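Long-range contact in 47 KDA membrane antigen (Treponema pallidum, PDB 1O75), which binds penicillin and shows zinc-stimulated carboxypeptidase activity on synthetic depsipeptides, possibly acting as a D,D-carboxypeptidase that trims peptidoglycan: residues F248-Y262 against A274-T288. The protein carries 2 engineered substitutions. Numbering follows the deposited sequence.
Sequences FIDYVMNFNTVRYDY and ASYGTKHSADSWWKT. With PDX (2,3-di-O-sulfo-alpha-D-glucopyranose), chain C; XE (xenon), chain F.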
ATOM      1  N   PHE B 248       8.732 -12.712  -6.210  1.00 27.74           N
ATOM      2  CA  PHE B 248       7.757 -11.906  -6.936  1.00 28.88           C
ATOM      3  C   PHE B 248       8.450 -11.063  -7.983  1.00 28.80           C
ATOM      4  O   PHE B 248       7.987 -10.950  -9.120  1.00 27.06           O
ATOM      5  CB  PHE B 248       6.980 -10.993  -5.989  1.00 29.01           C
ATOM      6  CG  PHE B 248       6.020 -10.078  -6.703  1.00 30.13           C
ATOM      7  CD1 PHE B 248       4.918 -10.598  -7.393  1.00 29.53           C
ATOM      8  CD2 PHE B 248       6.230  -8.705  -6.708  1.00 30.80           C
ATOM      9  CE1 PHE B 248       4.042  -9.753  -8.074  1.00 30.69           C
ATOM     10  CE2 PHE B 248       5.367  -7.852  -7.384  1.00 28.53           C
ATOM     11  CZ  PHE B 248       4.272  -8.370  -8.066  1.00 29.46           C
ATOM     12  N   ILE B 249       9.581 -10.470  -7.618  1.00 26.73           N
ATOM     13  CA  ILE B 249      10.303  -9.662  -8.584  1.00 25.88           C
ATOM     14  C   ILE B 249      10.748 -10.491  -9.797  1.00 26.81           C
ATOM     15  O   ILE B 249      10.673 -10.027 -10.934  1.00 26.40           O
ATOM     16  CB  ILE B 249      11.509  -8.972  -7.896  1.00 26.15           C
ATOM     17  CG1 ILE B 249      10.977  -7.887  -6.963  1.00 27.54           C
ATOM     18  CG2 ILE B 249      12.449  -8.357  -8.930  1.00 28.10           C
ATOM     19  CD1 ILE B 249      10.147  -6.837  -7.670  1.00 29.59           C
ATOM     20  N   ASP B 250      11.218 -11.715  -9.564  1.00 27.90           N
ATOM     21  CA  ASP B 250      11.650 -12.554 -10.682  1.00 29.45           C
ATOM     22  C   ASP B 250      10.455 -12.762 -11.621  1.00 28.17           C
ATOM     23  O   ASP B 250      10.604 -12.800 -12.838  1.00 29.27           O
ATOM     24  CB  ASP B 250      12.149 -13.922 -10.194  1.00 30.79           C
ATOM     25  CG  ASP B 250      13.554 -13.862  -9.592  1.00 39.48           C
ATOM     26  OD1 ASP B 250      14.308 -12.910  -9.896  1.00 42.09           O
ATOM     27  OD2 ASP B 250      13.921 -14.781  -8.826  1.00 42.70           O
ATOM     28  N   TYR B 251       9.270 -12.901 -11.052  1.00 26.42           N
ATOM     29  CA  TYR B 251       8.095 -13.090 -11.893  1.00 27.31           C
ATOM     30  C   TYR B 251       7.760 -11.830 -12.718  1.00 26.57           C
ATOM     31  O   TYR B 251       7.647 -11.909 -13.943  1.00 27.80           O
ATOM     32  CB  TYR B 251       6.883 -13.487 -11.055  1.00 25.35           C
ATOM     33  CG  TYR B 251       5.648 -13.775 -11.913  1.00 27.71           C
ATOM     34  CD1 TYR B 251       5.545 -14.968 -12.632  1.00 27.45           C
ATOM     35  CD2 TYR B 251       4.604 -12.844 -12.019  1.00 27.59           C
ATOM     36  CE1 TYR B 251       4.427 -15.245 -13.439  1.00 26.20           C
ATOM     37  CE2 TYR B 251       3.473 -13.102 -12.833  1.00 26.89           C
ATOM     38  CZ  TYR B 251       3.399 -14.305 -13.538  1.00 28.35           C
ATOM     39  OH  TYR B 251       2.338 -14.556 -14.383  1.00 25.78           O
ATOM     40  N   VAL B 252       7.618 -10.668 -12.085  1.00 26.01           N
ATOM     41  CA  VAL B 252       7.277  -9.494 -12.893  1.00 26.22           C
ATOM     42  C   VAL B 252       8.391  -9.160 -13.869  1.00 27.74           C
ATOM     43  O   VAL B 252       8.135  -8.577 -14.920  1.00 26.70           O
ATOM     44  CB  VAL B 252       6.921  -8.229 -12.030  1.00 28.34           C
ATOM     45  CG1 VAL B 252       5.635  -8.468 -11.262  1.00 24.75           C
ATOM     46  CG2 VAL B 252       8.082  -7.885 -11.048  1.00 28.78           C
ATOM     47  N   MET B 253       9.630  -9.551 -13.559  1.00 27.88           N
ATOM     48  CA  MET B 253      10.730  -9.244 -14.487  1.00 27.97           C
ATOM     49  C   MET B 253      10.683 -10.179 -15.700  1.00 27.46           C
ATOM     50  O   MET B 253      11.435 -10.008 -16.651  1.00 31.09           O
ATOM     51  CB  MET B 253      12.092  -9.344 -13.796  1.00 28.17           C
ATOM     52  CG  MET B 253      12.377  -8.174 -12.833  1.00 28.60           C
ATOM     53  SD  MET B 253      12.411  -6.564 -13.681  1.00 31.28           S
ATOM     54  CE  MET B 253      11.849  -5.507 -12.434  1.00 37.14           C
ATOM     55  N   ASN B 254       9.801 -11.172 -15.648  1.00 25.81           N
ATOM     56  CA  ASN B 254       9.611 -12.093 -16.772  1.00 26.45           C
ATOM     57  C   ASN B 254       8.180 -12.010 -17.323  1.00 28.11           C
ATOM     58  O   ASN B 254       7.811 -12.707 -18.286  1.00 25.36           O
ATOM     59  CB  ASN B 254       9.944 -13.510 -16.323  1.00 27.65           C
ATOM     60  CG  ASN B 254      11.443 -13.746 -16.314  1.00 30.27           C
ATOM     61  OD1 ASN B 254      12.074 -13.750 -17.368  1.00 32.27           O
ATOM     62  ND2 ASN B 254      12.018 -13.889 -15.133  1.00 32.07           N
ATOM     63  N   PHE B 255       7.379 -11.145 -16.705  1.00 27.32           N
ATOM     64  CA  PHE B 255       5.991 -10.966 -17.134  1.00 26.36           C
ATOM     65  C   PHE B 255       5.877 -10.308 -18.497  1.00 25.92           C
ATOM     66  O   PHE B 255       6.520  -9.290 -18.777  1.00 23.91           O
ATOM     67  CB  PHE B 255       5.229 -10.102 -16.130  1.00 25.08           C
ATOM     68  CG  PHE B 255       3.820  -9.782 -16.553  1.00 25.06           C
ATOM     69  CD1 PHE B 255       2.784 -10.693 -16.320  1.00 24.54           C
ATOM     70  CD2 PHE B 255       3.524  -8.556 -17.149  1.00 26.56           C
ATOM     71  CE1 PHE B 255       1.467 -10.377 -16.668  1.00 25.07           C
ATOM     72  CE2 PHE B 255       2.206  -8.225 -17.507  1.00 28.13           C
ATOM     73  CZ  PHE B 255       1.173  -9.147 -17.258  1.00 26.45           C
ATOM     74  N   ASN B 256       5.006 -10.858 -19.335  1.00 25.91           N
ATOM     75  CA  ASN B 256       4.804 -10.280 -20.648  1.00 23.84           C
ATOM     76  C   ASN B 256       3.425  -9.640 -20.847  1.00 23.80           C
ATOM     77  O   ASN B 256       3.315  -8.440 -21.112  1.00 23.99           O
ATOM     78  CB  ASN B 256       4.984 -11.348 -21.727  1.00 25.89           C
ATOM     79  CG  ASN B 256       6.417 -11.476 -22.197  1.00 29.38           C
ATOM     80  OD1 ASN B 256       7.140 -10.500 -22.218  1.00 29.37           O
ATOM     81  ND2 ASN B 256       6.818 -12.680 -22.613  1.00 28.96           N
ATOM     82  N   THR B 257       2.367 -10.440 -20.709  1.00 23.37           N
ATOM     83  CA  THR B 257       1.043  -9.906 -21.002  1.00 22.02           C
ATOM     84  C   THR B 257      -0.104 -10.716 -20.398  1.00 23.76           C
ATOM     85  O   THR B 257       0.124 -11.677 -19.636  1.00 22.99           O
ATOM     86  CB  THR B 257       0.930  -9.790 -22.552  1.00 23.83           C
ATOM     87  OG1 THR B 257      -0.231  -9.037 -22.916  1.00 25.79           O
ATOM     88  CG2 THR B 257       0.897 -11.204 -23.210  1.00 25.59           C
ATOM     89  N   VAL B 258      -1.340 -10.310 -20.715  1.00 23.40           N
ATOM     90  CA  VAL B 258      -2.523 -10.992 -20.205  1.00 22.67           C
ATOM     91  C   VAL B 258      -3.567 -11.151 -21.301  1.00 23.73           C
ATOM     92  O   VAL B 258      -3.828 -10.215 -22.070  1.00 25.83           O
ATOM     93  CB  VAL B 258      -3.242 -10.189 -19.078  1.00 24.81           C
ATOM     94  CG1 VAL B 258      -4.259 -11.102 -18.346  1.00 21.81           C
ATOM     95  CG2 VAL B 258      -2.250  -9.629 -18.116  1.00 28.07           C
ATOM     96  N   ARG B 259      -4.175 -12.327 -21.358  1.00 24.50           N
ATOM     97  CA  ARG B 259      -5.239 -12.573 -22.318  1.00 22.05           C
ATOM     98  C   ARG B 259      -6.554 -12.491 -21.555  1.00 21.29           C
ATOM     99  O   ARG B 259      -6.665 -13.005 -20.439  1.00 23.87           O
ATOM    100  CB  ARG B 259      -5.112 -13.968 -22.918  1.00 23.90           C
ATOM    101  CG  ARG B 259      -6.208 -14.276 -23.963  1.00 25.03           C
ATOM    102  CD  ARG B 259      -6.216 -15.783 -24.294  1.00 29.00           C
ATOM    103  NE  ARG B 259      -7.224 -16.115 -25.294  1.00 29.80           N
ATOM    104  CZ  ARG B 259      -6.961 -16.258 -26.588  1.00 33.82           C
ATOM    105  NH1 ARG B 259      -5.724 -16.098 -27.029  1.00 34.65           N
ATOM    106  NH2 ARG B 259      -7.934 -16.566 -27.441  1.00 32.99           N
ATOM    107  N   TYR B 260      -7.550 -11.830 -22.126  1.00 22.37           N
ATOM    108  CA  TYR B 260      -8.865 -11.787 -21.478  1.00 22.70           C
ATOM    109  C   TYR B 260      -9.808 -12.698 -22.306  1.00 25.10           C
ATOM    110  O   TYR B 260      -9.930 -12.495 -23.517  1.00 24.00           O
ATOM    111  CB  TYR B 260      -9.481 -10.370 -21.511  1.00 23.43           C
ATOM    112  CG  TYR B 260      -8.771  -9.305 -20.670  1.00 26.04           C
ATOM    113  CD1 TYR B 260      -7.785  -9.659 -19.739  1.00 24.31           C
ATOM    114  CD2 TYR B 260      -9.111  -7.950 -20.797  1.00 23.72           C
ATOM    115  CE1 TYR B 260      -7.145  -8.683 -18.947  1.00 24.17           C
ATOM    116  CE2 TYR B 260      -8.482  -6.958 -20.009  1.00 24.73           C
ATOM    117  CZ  TYR B 260      -7.503  -7.338 -19.088  1.00 27.60           C
ATOM    118  OH  TYR B 260      -6.892  -6.377 -18.309  1.00 25.82           O
ATOM    119  N   ASP B 261     -10.449 -13.681 -21.674  1.00 24.93           N
ATOM    120  CA  ASP B 261     -11.449 -14.506 -22.373  1.00 26.66           C
ATOM    121  C   ASP B 261     -12.772 -14.114 -21.688  1.00 27.37           C
ATOM    122  O   ASP B 261     -12.876 -14.137 -20.457  1.00 27.91           O
ATOM    123  CB  ASP B 261     -11.207 -16.008 -22.209  1.00 26.61           C
ATOM    124  CG  ASP B 261     -10.039 -16.502 -23.022  1.00 26.62           C
ATOM    125  OD1 ASP B 261      -9.843 -16.029 -24.158  1.00 29.04           O
ATOM    126  OD2 ASP B 261      -9.326 -17.379 -22.535  1.00 32.43           O
ATOM    127  N   TYR B 262     -13.767 -13.765 -22.500  1.00 26.06           N
ATOM    128  CA  TYR B 262     -15.069 -13.290 -22.019  1.00 26.10           C
ATOM    129  C   TYR B 262     -16.183 -14.315 -22.248  1.00 27.00           C
ATOM    130  O   TYR B 262     -16.408 -14.752 -23.383  1.00 25.58           O
ATOM    131  CB  TYR B 262     -15.398 -11.991 -22.757  1.00 25.83           C
ATOM    132  CG  TYR B 262     -16.704 -11.328 -22.387  1.00 24.32           C
ATOM    133  CD1 TYR B 262     -17.098 -11.217 -21.061  1.00 25.17           C
ATOM    134  CD2 TYR B 262     -17.513 -10.737 -23.374  1.00 26.47           C
ATOM    135  CE1 TYR B 262     -18.264 -10.524 -20.711  1.00 26.02           C
ATOM    136  CE2 TYR B 262     -18.681 -10.043 -23.038  1.00 25.09           C
ATOM    137  CZ  TYR B 262     -19.046  -9.944 -21.707  1.00 28.14           C
ATOM    138  OH  TYR B 262     -20.198  -9.273 -21.346  1.00 30.09           O
ATOM    139  N   ALA B 274     -15.774 -14.234 -26.594  1.00 26.67           N
ATOM    140  CA  ALA B 274     -14.709 -13.527 -27.300  1.00 26.11           C
ATOM    141  C   ALA B 274     -13.416 -13.504 -26.472  1.00 26.42           C
ATOM    142  O   ALA B 274     -13.452 -13.755 -25.265  1.00 24.87           O
ATOM    143  CB  ALA B 274     -15.158 -12.091 -27.595  1.00 24.71           C
ATOM    144  N   SER B 275     -12.296 -13.203 -27.140  1.00 26.31           N
ATOM    145  CA  SER B 275     -10.976 -13.105 -26.505  1.00 26.53           C
ATOM    146  C   SER B 275     -10.370 -11.751 -26.883  1.00 27.04           C
ATOM    147  O   SER B 275     -10.549 -11.277 -28.010  1.00 25.88           O
ATOM    148  CB  SER B 275     -10.059 -14.226 -26.994  1.00 28.52           C
ATOM    149  OG  SER B 275     -10.552 -15.482 -26.561  1.00 28.92           O
ATOM    150  N   TYR B 276      -9.666 -11.124 -25.941  1.00 25.62           N
ATOM    151  CA  TYR B 276      -9.045  -9.838 -26.197  1.00 24.17           C
ATOM    152  C   TYR B 276      -7.580  -9.867 -25.761  1.00 25.23           C
ATOM    153  O   TYR B 276      -7.202 -10.598 -24.838  1.00 24.63           O
ATOM    154  CB  TYR B 276      -9.781  -8.727 -25.425  1.00 25.85           C
ATOM    155  CG  TYR B 276     -11.295  -8.783 -25.548  1.00 23.22           C
ATOM    156  CD1 TYR B 276     -11.937  -8.409 -26.730  1.00 23.82           C
ATOM    157  CD2 TYR B 276     -12.074  -9.225 -24.491  1.00 24.53           C
ATOM    158  CE1 TYR B 276     -13.357  -8.483 -26.851  1.00 25.20           C
ATOM    159  CE2 TYR B 276     -13.491  -9.300 -24.591  1.00 27.65           C
ATOM    160  CZ  TYR B 276     -14.115  -8.928 -25.772  1.00 26.83           C
ATOM    161  OH  TYR B 276     -15.484  -8.954 -25.854  1.00 27.56           O
ATOM    162  N   GLY B 277      -6.762  -9.090 -26.457  1.00 26.61           N
ATOM    163  CA  GLY B 277      -5.353  -8.972 -26.116  1.00 26.78           C
ATOM    164  C   GLY B 277      -5.280  -7.715 -25.260  1.00 28.45           C
ATOM    165  O   GLY B 277      -6.257  -6.954 -25.208  1.00 27.63           O
ATOM    166  N   THR B 278      -4.149  -7.486 -24.595  1.00 27.13           N
ATOM    167  CA  THR B 278      -3.992  -6.319 -23.735  1.00 26.81           C
ATOM    168  C   THR B 278      -2.615  -5.690 -23.937  1.00 28.13           C
ATOM    169  O   THR B 278      -1.719  -6.293 -24.540  1.00 27.03           O
ATOM    170  CB  THR B 278      -4.090  -6.693 -22.258  1.00 25.70           C
ATOM    171  OG1 THR B 278      -3.045  -7.632 -21.945  1.00 24.66           O
ATOM    172  CG2 THR B 278      -5.484  -7.301 -21.921  1.00 22.33           C
ATOM    173  N   LYS B 279      -2.457  -4.480 -23.414  1.00 28.30           N
ATOM    174  CA  LYS B 279      -1.181  -3.764 -23.509  1.00 26.62           C
ATOM    175  C   LYS B 279      -0.811  -3.366 -22.088  1.00 25.60           C
ATOM    176  O   LYS B 279      -1.636  -2.830 -21.351  1.00 24.47           O
ATOM    177  CB  LYS B 279      -1.344  -2.534 -24.399  1.00 26.54           C
ATOM    178  CG  LYS B 279      -1.680  -2.926 -25.822  1.00 29.34           C
ATOM    179  CD  LYS B 279      -1.587  -1.757 -26.790  1.00 33.02           C
ATOM    180  CE  LYS B 279      -2.678  -0.742 -26.551  1.00 33.95           C
ATOM    181  NZ  LYS B 279      -2.696   0.290 -27.653  1.00 39.67           N
ATOM    182  N   HIS B 280       0.427  -3.622 -21.691  1.00 25.67           N
ATOM    183  CA  HIS B 280       0.805  -3.296 -20.322  1.00 28.78           C
ATOM    184  C   HIS B 280       0.752  -1.795 -20.074  1.00 29.09           C
ATOM    185  O   HIS B 280       0.911  -1.005 -20.994  1.00 33.05           O
ATOM    186  CB  HIS B 280       2.200  -3.833 -20.006  1.00 26.82           C
ATOM    187  CG  HIS B 280       2.497  -3.849 -18.546  1.00 29.16           C
ATOM    188  ND1 HIS B 280       1.727  -4.559 -17.647  1.00 26.80           N
ATOM    189  CD2 HIS B 280       3.449  -3.218 -17.818  1.00 26.40           C
ATOM    190  CE1 HIS B 280       2.194  -4.364 -16.427  1.00 32.03           C
ATOM    191  NE2 HIS B 280       3.237  -3.555 -16.502  1.00 30.19           N
ATOM    192  N   SER B 281       0.500  -1.428 -18.826  1.00 31.09           N
ATOM    193  CA  SER B 281       0.400  -0.043 -18.391  1.00 34.36           C
ATOM    194  C   SER B 281      -0.987   0.491 -18.705  1.00 34.57           C
ATOM    195  O   SER B 281      -1.634   1.078 -17.857  1.00 38.53           O
ATOM    196  CB  SER B 281       1.464   0.825 -19.054  1.00 37.14           C
ATOM    197  OG  SER B 281       1.408   2.103 -18.467  1.00 43.84           O
ATOM    198  N   ALA B 282      -1.467   0.279 -19.919  1.00 31.66           N
ATOM    199  CA  ALA B 282      -2.813   0.735 -20.230  1.00 30.28           C
ATOM    200  C   ALA B 282      -3.857  -0.225 -19.629  1.00 29.08           C
ATOM    201  O   ALA B 282      -4.855   0.218 -19.065  1.00 28.57           O
ATOM    202  CB  ALA B 282      -3.001   0.823 -21.758  1.00 31.55           C
ATOM    203  N   ASP B 283      -3.607  -1.534 -19.719  1.00 26.62           N
ATOM    204  CA  ASP B 283      -4.576  -2.536 -19.248  1.00 26.18           C
ATOM    205  C   ASP B 283      -4.145  -3.380 -18.068  1.00 25.93           C
ATOM    206  O   ASP B 283      -4.975  -4.074 -17.455  1.00 25.61           O
ATOM    207  CB  ASP B 283      -4.931  -3.489 -20.399  1.00 25.25           C
ATOM    208  CG  ASP B 283      -5.306  -2.750 -21.663  1.00 24.70           C
ATOM    209  OD1 ASP B 283      -6.045  -1.750 -21.566  1.00 24.74           O
ATOM    210  OD2 ASP B 283      -4.862  -3.156 -22.750  1.00 25.24           O
ATOM    211  N   SER B 284      -2.849  -3.359 -17.766  1.00 24.54           N
ATOM    212  CA  SER B 284      -2.351  -4.142 -16.641  1.00 26.08           C
ATOM    213  C   SER B 284      -1.220  -3.384 -15.972  1.00 26.92           C
ATOM    214  O   SER B 284      -0.556  -2.566 -16.603  1.00 26.56           O
ATOM    215  CB  SER B 284      -1.845  -5.518 -17.088  1.00 24.11           C
ATOM    216  OG  SER B 284      -0.881  -5.445 -18.134  1.00 26.04           O
ATOM    217  N   TRP B 285      -1.004  -3.662 -14.696  1.00 26.11           N
ATOM    218  CA  TRP B 285       0.058  -2.966 -13.999  1.00 29.97           C
ATOM    219  C   TRP B 285       0.480  -3.711 -12.754  1.00 31.18           C
ATOM    220  O   TRP B 285      -0.251  -4.586 -12.237  1.00 29.73           O
ATOM    221  CB  TRP B 285      -0.378  -1.528 -13.672  1.00 33.19           C
ATOM    222  CG  TRP B 285      -1.671  -1.439 -12.940  1.00 38.78           C
ATOM    223  CD1 TRP B 285      -1.845  -1.384 -11.585  1.00 40.58           C
ATOM    224  CD2 TRP B 285      -2.992  -1.465 -13.515  1.00 41.44           C
ATOM    225  NE1 TRP B 285      -3.188  -1.380 -11.279  1.00 43.65           N
ATOM    226  CE2 TRP B 285      -3.915  -1.431 -12.442  1.00 43.74           C
ATOM    227  CE3 TRP B 285      -3.482  -1.518 -14.825  1.00 40.61           C
ATOM    228  CZ2 TRP B 285      -5.305  -1.454 -12.641  1.00 44.98           C
ATOM    229  CZ3 TRP B 285      -4.867  -1.543 -15.026  1.00 43.59           C
ATOM    230  CH2 TRP B 285      -5.758  -1.511 -13.939  1.00 45.82           C
ATOM    231  N   TRP B 286       1.703  -3.408 -12.319  1.00 27.16           N
ATOM    232  CA  TRP B 286       2.263  -4.002 -11.118  1.00 28.23           C
ATOM    233  C   TRP B 286       3.345  -3.048 -10.612  1.00 28.03           C
ATOM    234  O   TRP B 286       3.796  -2.180 -11.367  1.00 26.10           O
ATOM    235  CB  TRP B 286       2.852  -5.402 -11.396  1.00 26.95           C
ATOM    236  CG  TRP B 286       3.745  -5.539 -12.599  1.00 27.20           C
ATOM    237  CD1 TRP B 286       3.409  -6.102 -13.805  1.00 29.54           C
ATOM    238  CD2 TRP B 286       5.124  -5.157 -12.710  1.00 29.45           C
ATOM    239  NE1 TRP B 286       4.490  -6.095 -14.648  1.00 31.11           N
ATOM    240  CE2 TRP B 286       5.556  -5.522 -14.012  1.00 31.96           C
ATOM    241  CE3 TRP B 286       6.037  -4.551 -11.842  1.00 32.12           C
ATOM    242  CZ2 TRP B 286       6.861  -5.296 -14.467  1.00 30.81           C
ATOM    243  CZ3 TRP B 286       7.349  -4.323 -12.294  1.00 33.81           C
ATOM    244  CH2 TRP B 286       7.740  -4.699 -13.603  1.00 33.43           C
ATOM    245  N   LYS B 287       3.715  -3.193  -9.343  1.00 27.50           N
ATOM    246  CA  LYS B 287       4.761  -2.377  -8.708  1.00 30.10           C
ATOM    247  C   LYS B 287       5.910  -3.302  -8.297  1.00 30.86           C
ATOM    248  O   LYS B 287       5.787  -4.527  -8.358  1.00 30.28           O
ATOM    249  CB  LYS B 287       4.236  -1.702  -7.441  1.00 31.59           C
ATOM    250  CG  LYS B 287       2.910  -1.002  -7.592  1.00 40.09           C
ATOM    251  CD  LYS B 287       3.024   0.277  -8.380  1.00 44.74           C
ATOM    252  CE  LYS B 287       1.661   0.972  -8.441  1.00 51.54           C
ATOM    253  NZ  LYS B 287       1.569   1.999  -9.526  1.00 55.30           N
ATOM    254  N   THR B 288       7.014  -2.720  -7.839  1.00 30.78           N
ATOM    255  CA  THR B 288       8.172  -3.516  -7.435  1.00 30.71           C
ATOM    256  C   THR B 288       8.232  -3.699  -5.922  1.00 30.89           C
ATOM    257  O   THR B 288       9.258  -4.113  -5.373  1.00 32.88           O
ATOM    258  CB  THR B 288       9.463  -2.840  -7.894  1.00 35.00           C
ATOM    259  OG1 THR B 288       9.512  -1.522  -7.345  1.00 36.57           O
ATOM    260  CG2 THR B 288       9.504  -2.754  -9.389  1.00 33.28           C
TER
HETATM  261  C1  PDX C   2       1.673  -0.755  -1.230  1.00 55.27           C
HETATM  262  C2  PDX C   2       3.125  -0.906  -1.655  1.00 55.15           C
HETATM  263  C3  PDX C   2       4.053  -0.666  -0.471  1.00 56.56           C
HETATM  264  C4  PDX C   2       3.783   0.671   0.225  1.00 57.17           C
HETATM  265  C5  PDX C   2       2.320   0.739   0.614  1.00 56.51           C
HETATM  266  C6  PDX C   2       1.918   2.032   1.238  1.00 56.56           C
HETATM  267  O2  PDX C   2       3.281  -2.241  -2.181  1.00 54.42           O
HETATM  268  O3  PDX C   2       5.404  -0.654  -0.954  1.00 57.36           O
HETATM  269  O4  PDX C   2       4.665   0.872   1.360  1.00 56.59           O
HETATM  270  O5  PDX C   2       1.451   0.528  -0.569  1.00 54.60           O
HETATM  271  O6  PDX C   2       0.794   2.596   0.523  1.00 57.89           O
HETATM  272  O1S PDX C   2       4.060  -3.632  -3.861  1.00 55.36           O
HETATM  273  O2S PDX C   2       4.364  -1.288  -4.181  1.00 54.94           O
HETATM  274  O3S PDX C   2       2.105  -2.236  -4.303  1.00 53.42           O
HETATM  275  O1X PDX C   2       7.621  -1.193  -1.203  1.00 60.48           O
HETATM  276  O2X PDX C   2       6.026  -2.800  -0.451  1.00 60.02           O
HETATM  277  O3X PDX C   2       6.740  -1.059   1.033  1.00 58.88           O
HETATM  278  S   PDX C   2       3.560  -2.411  -3.617  1.00 57.18           S
HETATM  279  S'  PDX C   2       6.472  -1.520  -0.352  1.00 60.27           S
HETATM  280 XE    XE F1415      -9.869  -7.244 -16.454  0.50 34.76          XE
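Y260 lies with one ring face under the methyl of T278 and the other against xenon. T278 CG2 stands 3.5 Å from the Y260 ring centroid, almost on the ring normal, while Y260 CZ is 3.5 Å from the xenon atom. The chi1 of T278 (60°) sets OG1 between backbone N and carbonyl carbon and turns CG2 to the ring; OG1 donates to an in-plane lone pair of V258 O, at 2.7 Å. The phenol OH of Y260 hydrogen-bonds G297 O of strand 293-298.

Just before T278 the strands pair as an antiparallel hairpin, strand 274-276 edging the sheet that 255-262 continues to 311-319. Y260 and Y276 form a hydrogen-bonded pair, whose Y260 N to Y276 O bond (3.0 Å) is nearly straight at 174°. On the opposite sheet face, D261 OD1 takes the S275 hydroxyl (OG) at 2.6 Å, nearly along its C-O axis. R259 NE, within a salt bridge, meets D261 OD1 at 2.9 Å on its syn side, tilted from the carboxylate plane, with OD1 close to the guanidinium plane.

Towards helix 245-252, W286 lays its indole flat against V252: V252 CB lies over the W286 six-membered ring, 3.5 Å from its centroid. Two offset edge-to-face pairs follow, the W286 edge toward the F255 face (planes at 85°) and the F255 edge toward the H280 face. H280 ND1 shares a hydrogen bond with S284 OG, which should restrain the imidazole's rotation.

Within Tp47 domain C, apolar and aromatic packing thus ties helix and strand to the returning chain. Bonds from S275 and R259 converge on D261 OD1, whose carboxylate probably stays ionised. Y260, between the T278 methyl and xenon, brings the hairpin to the xenon pocket.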